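PDB 1UPS: GlcNAc-alpha-1,4-Gal-releasing endo-beta-galactosidase from Clostridium perfringens, which probably hydrolyses internal beta-galactosidic bonds of glycans to release the disaccharide GlcNAc-alpha-1,4-Gal, as a calcium-binding glycoside hydrolase of family 16. Local coordinates for residues D90-D102 against G247-H261. Numbering follows the deposited sequence.
Sequences DGTVRSSAIMSFD and GTILNIYTDAGSGAH
R94, near the start of strand 94-99, meets D255 just past the end of the neighbouring antiparallel strand 247-254. Followed outward, R94 has CB 4.0 Å from T254 O, and CD passes 4.2 Å from D255 OD1; beyond it a bend at chi3 (-85°) swings NE and the guanidinium toward that oxygen. NE and NH1 both donate to it, at 2.9 Å for NE to OD1 and 2.8 Å for NH1 to OD1, a side-on salt bridge whose guanidinium and carboxylate planes lie only 12° apart. NH1 also sits over one face of the H261 ring, whereas NH2 is held by the carbonyls of E80 and Q82. The other carboxylate oxygen, OD2, accepts from the backbone N of H261 and, through its syn lone pair, from H261 ND1 at 2.7 Å.

Further along, the ladder pairs 94-99 with 249-254. S95 OG, anti to its own N (chi1 179°), lies over the centre of the Y253 ring, 3.9 Å above its plane, and donates to I252 O at 2.9 Å from above the carbonyl plane. N251 OD1 accepts from W149 NE1, while ND2 binds Y253 OH, itself hydrogen-bonded to Y52 OH, and reaches S95 OG weakly. At the far end S100 OG accepts from T248 N and bonds Y124 O.

Strand 94-99 is outermost, beside 246-254, in a six-stranded antiparallel sheet of the beta-sandwich expected for family 16. With both carboxylate oxygens doubly gripped, D255 is probably kept ionised, its charge tying the loop to the edge strand.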
loop_
_atom_site.group_PDB
_atom_site.type_symbol
_atom_site.label_atom_id
_atom_site.label_comp_id
_atom_site.label_asym_id
_atom_site.label_seq_id
_atom_site.Cartn_x
_atom_site.Cartn_y
_atom_site.Cartn_z
ATOM N N ASP A 90 2.750 11.146 -23.965
ATOM C CA ASP A 90 3.130 11.585 -22.631
ATOM C C ASP A 90 3.991 12.840 -22.625
ATOM O O ASP A 90 4.624 13.138 -21.604
ATOM C CB ASP A 90 3.821 10.447 -21.857
ATOM C CG ASP A 90 3.600 10.532 -20.357
ATOM O OD1 ASP A 90 4.370 9.903 -19.610
ATOM O OD2 ASP A 90 2.680 11.219 -19.835
ATOM N N GLY A 91 4.022 13.561 -23.743
ATOM C CA GLY A 91 4.796 14.797 -23.830
ATOM C C GLY A 91 6.271 14.521 -23.590
ATOM O O GLY A 91 6.795 13.492 -24.033
ATOM N N THR A 92 6.940 15.396 -22.850
ATOM C CA THR A 92 8.383 15.249 -22.720
ATOM C C THR A 92 8.808 14.518 -21.440
ATOM O O THR A 92 9.935 14.679 -20.976
ATOM C CB THR A 92 9.112 16.608 -22.878
ATOM O OG1 THR A 92 8.543 17.595 -21.989
ATOM C CG2 THR A 92 8.879 17.184 -24.283
ATOM N N VAL A 93 7.917 13.696 -20.895
ATOM C CA VAL A 93 8.277 12.856 -19.734
ATOM C C VAL A 93 9.379 11.865 -20.133
ATOM O O VAL A 93 9.313 11.244 -21.196
ATOM C CB VAL A 93 7.061 12.037 -19.238
ATOM C CG1 VAL A 93 7.475 10.995 -18.173
ATOM C CG2 VAL A 93 5.943 12.961 -18.680
ATOM N N ARG A 94 10.382 11.713 -19.283
ATOM C CA ARG A 94 11.406 10.708 -19.518
ATOM C C ARG A 94 11.268 9.627 -18.473
ATOM O O ARG A 94 10.949 9.928 -17.324
ATOM C CB ARG A 94 12.767 11.363 -19.481
ATOM C CG ARG A 94 12.863 12.361 -20.674
ATOM C CD ARG A 94 14.175 12.991 -20.810
ATOM N NE ARG A 94 14.348 14.172 -19.968
ATOM C CZ ARG A 94 15.493 14.831 -19.934
ATOM N NH1 ARG A 94 15.643 15.909 -19.185
ATOM N NH2 ARG A 94 16.510 14.392 -20.679
ATOM N N SER A 95 11.492 8.379 -18.868
ATOM C CA SER A 95 11.409 7.268 -17.910
ATOM C C SER A 95 12.254 6.106 -18.399
ATOM O O SER A 95 12.314 5.858 -19.605
ATOM C CB SER A 95 9.943 6.813 -17.700
ATOM O OG SER A 95 9.844 5.704 -16.779
ATOM N N SER A 96 12.901 5.411 -17.462
ATOM C CA SER A 96 13.546 4.138 -17.753
ATOM C C SER A 96 12.796 3.064 -16.974
ATOM O O SER A 96 12.792 3.071 -15.728
ATOM C CB SER A 96 15.015 4.150 -17.329
ATOM O OG SER A 96 15.811 4.856 -18.273
ATOM N N ALA A 97 12.203 2.116 -17.692
ATOM C CA ALA A 97 11.320 1.113 -17.055
ATOM C C ALA A 97 11.624 -0.335 -17.456
ATOM O O ALA A 97 12.034 -0.606 -18.601
ATOM C CB ALA A 97 9.840 1.427 -17.402
ATOM N N ILE A 98 11.380 -1.261 -16.522
ATOM C CA ILE A 98 11.216 -2.664 -16.897
ATOM C C ILE A 98 9.814 -3.104 -16.503
ATOM O O ILE A 98 9.220 -2.544 -15.561
ATOM C CB ILE A 98 12.322 -3.584 -16.298
ATOM C CG1 ILE A 98 12.259 -3.637 -14.756
ATOM C CG2 ILE A 98 13.704 -3.123 -16.787
ATOM C CD1 ILE A 98 13.104 -4.763 -14.127
ATOM N N MET A 99 9.271 -4.088 -17.228
ATOM C CA MET A 99 7.932 -4.587 -16.906
ATOM C C MET A 99 7.927 -6.096 -16.942
ATOM O O MET A 99 8.660 -6.676 -17.723
ATOM C CB MET A 99 6.895 -4.077 -17.912
ATOM C CG MET A 99 6.954 -2.576 -18.218
ATOM S SD MET A 99 5.438 -1.956 -18.961
ATOM C CE MET A 99 5.363 -3.007 -20.491
ATOM N N SER A 100 7.099 -6.723 -16.103
ATOM C CA SER A 100 6.992 -8.193 -16.064
ATOM C C SER A 100 5.968 -8.769 -17.070
ATOM O O SER A 100 5.520 -9.908 -16.926
ATOM C CB SER A 100 6.669 -8.671 -14.637
ATOM O OG SER A 100 5.302 -8.429 -14.315
ATOM N N PHE A 101 5.625 -7.987 -18.090
ATOM C CA PHE A 101 4.624 -8.380 -19.097
ATOM C C PHE A 101 4.791 -7.479 -20.324
ATOM O O PHE A 101 5.512 -6.464 -20.286
ATOM C CB PHE A 101 3.201 -8.195 -18.538
ATOM C CG PHE A 101 2.887 -6.759 -18.218
ATOM C CD1 PHE A 101 3.278 -6.211 -16.995
ATOM C CD2 PHE A 101 2.291 -5.935 -19.178
ATOM C CE1 PHE A 101 3.053 -4.848 -16.721
ATOM C CE2 PHE A 101 2.051 -4.575 -18.912
ATOM C CZ PHE A 101 2.437 -4.035 -17.674
ATOM N N ASP A 102 4.110 -7.848 -21.403
ATOM C CA ASP A 102 4.034 -7.023 -22.606
ATOM C C ASP A 102 2.700 -7.398 -23.220
ATOM O O ASP A 102 2.521 -8.533 -23.657
ATOM C CB ASP A 102 5.209 -7.366 -23.526
ATOM C CG ASP A 102 5.287 -6.491 -24.764
ATOM O OD1 ASP A 102 6.231 -6.723 -25.573
ATOM O OD2 ASP A 102 4.485 -5.571 -25.022
ATOM N N GLY A 247 0.336 -7.249 -13.356
ATOM C CA GLY A 247 1.723 -7.252 -13.789
ATOM C C GLY A 247 2.483 -6.180 -13.041
ATOM O O GLY A 247 1.863 -5.316 -12.424
ATOM N N THR A 248 3.816 -6.234 -13.109
ATOM C CA THR A 248 4.679 -5.353 -12.318
ATOM C C THR A 248 5.502 -4.438 -13.203
ATOM O O THR A 248 6.033 -4.876 -14.223
ATOM C CB THR A 248 5.643 -6.228 -11.453
ATOM O OG1 THR A 248 4.860 -6.963 -10.495
ATOM C CG2 THR A 248 6.588 -5.342 -10.588
ATOM N N ILE A 249 5.628 -3.182 -12.779
ATOM C CA ILE A 249 6.524 -2.224 -13.438
ATOM C C ILE A 249 7.480 -1.666 -12.395
ATOM O O ILE A 249 7.058 -1.322 -11.285
ATOM C CB ILE A 249 5.702 -1.053 -14.077
ATOM C CG1 ILE A 249 4.634 -1.616 -15.049
ATOM C CG2 ILE A 249 6.665 -0.006 -14.717
ATOM C CD1 ILE A 249 3.725 -0.545 -15.682
ATOM N N LEU A 250 8.765 -1.580 -12.751
ATOM C CA LEU A 250 9.750 -0.915 -11.914
ATOM C C LEU A 250 10.398 0.154 -12.788
ATOM O O LEU A 250 10.966 -0.159 -13.833
ATOM C CB LEU A 250 10.822 -1.917 -11.428
ATOM C CG LEU A 250 10.399 -2.825 -10.282
ATOM C CD1 LEU A 250 11.330 -4.091 -10.219
ATOM C CD2 LEU A 250 10.411 -2.069 -8.968
ATOM N N ASN A 251 10.300 1.413 -12.372
ATOM C CA ASN A 251 10.774 2.500 -13.226
ATOM C C ASN A 251 11.151 3.772 -12.476
ATOM O O ASN A 251 10.978 3.876 -11.249
ATOM C CB ASN A 251 9.836 2.724 -14.461
ATOM C CG ASN A 251 8.463 3.296 -14.118
ATOM O OD1 ASN A 251 7.984 3.192 -12.997
ATOM N ND2 ASN A 251 7.807 3.897 -15.133
ATOM N N ILE A 252 11.724 4.713 -13.218
ATOM C CA ILE A 252 12.152 5.981 -12.663
ATOM C C ILE A 252 11.803 7.061 -13.683
ATOM O O ILE A 252 11.798 6.793 -14.873
ATOM C CB ILE A 252 13.662 5.938 -12.320
ATOM C CG1 ILE A 252 14.095 7.237 -11.615
ATOM C CG2 ILE A 252 14.529 5.578 -13.570
ATOM C CD1 ILE A 252 15.473 7.123 -10.871
ATOM N N TYR A 253 11.472 8.260 -13.199
ATOM C CA TYR A 253 10.959 9.319 -14.055
ATOM C C TYR A 253 11.649 10.634 -13.750
ATOM O O TYR A 253 12.089 10.882 -12.608
ATOM C CB TYR A 253 9.513 9.609 -13.694
ATOM C CG TYR A 253 8.498 8.554 -13.945
ATOM C CD1 TYR A 253 8.306 7.518 -13.031
ATOM C CD2 TYR A 253 7.665 8.618 -15.082
ATOM C CE1 TYR A 253 7.293 6.551 -13.245
ATOM C CE2 TYR A 253 6.666 7.654 -15.302
ATOM C CZ TYR A 253 6.495 6.624 -14.365
ATOM O OH TYR A 253 5.514 5.663 -14.554
ATOM N N THR A 254 11.702 11.500 -14.760
ATOM C CA THR A 254 11.836 12.936 -14.488
ATOM C C THR A 254 11.075 13.740 -15.549
ATOM O O THR A 254 10.644 13.165 -16.552
ATOM C CB THR A 254 13.321 13.362 -14.332
ATOM O OG1 THR A 254 13.382 14.703 -13.784
ATOM C CG2 THR A 254 14.025 13.449 -15.712
ATOM N N ASP A 255 10.879 15.038 -15.297
ATOM C CA ASP A 255 10.107 15.914 -16.200
ATOM C C ASP A 255 8.639 15.485 -16.324
ATOM O O ASP A 255 7.982 15.730 -17.349
ATOM C CB ASP A 255 10.788 15.960 -17.557
ATOM C CG ASP A 255 12.185 16.525 -17.457
ATOM O OD1 ASP A 255 13.063 16.105 -18.245
ATOM O OD2 ASP A 255 12.484 17.385 -16.591
ATOM N N ALA A 256 8.143 14.872 -15.250
ATOM C CA ALA A 256 6.778 14.381 -15.154
ATOM C C ALA A 256 6.019 15.190 -14.104
ATOM O O ALA A 256 6.429 16.312 -13.752
ATOM C CB ALA A 256 6.785 12.869 -14.815
ATOM N N GLY A 257 4.920 14.642 -13.593
ATOM C CA GLY A 257 4.132 15.378 -12.614
ATOM C C GLY A 257 4.851 15.578 -11.285
ATOM O O GLY A 257 4.438 16.418 -10.473
ATOM N N SER A 258 5.908 14.797 -11.057
ATOM C CA SER A 258 6.747 14.941 -9.865
ATOM C C SER A 258 7.817 16.013 -10.021
ATOM O O SER A 258 8.697 16.120 -9.175
ATOM C CB SER A 258 7.413 13.610 -9.493
ATOM O OG SER A 258 8.045 13.025 -10.629
ATOM N N GLY A 259 7.770 16.786 -11.111
ATOM C CA GLY A 259 8.628 17.962 -11.218
ATOM C C GLY A 259 9.721 17.914 -12.274
ATOM O O GLY A 259 10.159 16.834 -12.679
ATOM N N ALA A 260 10.169 19.100 -12.700
ATOM C CA ALA A 260 11.221 19.220 -13.711
ATOM C C ALA A 260 12.557 18.821 -13.093
ATOM O O ALA A 260 12.798 19.081 -11.901
ATOM C CB ALA A 260 11.299 20.674 -14.218
ATOM N N HIS A 261 13.431 18.209 -13.897
ATOM C CA HIS A 261 14.755 17.768 -13.436
ATOM C C HIS A 261 15.574 18.914 -12.843
ATOM O O HIS A 261 15.521 20.046 -13.351
ATOM C CB HIS A 261 15.563 17.121 -14.583
ATOM C CG HIS A 261 15.875 18.051 -15.733
ATOM N ND1 HIS A 261 15.010 18.240 -16.789
ATOM C CD2 HIS A 261 16.974 18.805 -16.010
ATOM C CE1 HIS A 261 15.552 19.078 -17.661
ATOM N NE2 HIS A 261 16.747 19.432 -17.219
HETATM O O HOH W 1 12.059 16.034 -21.045
#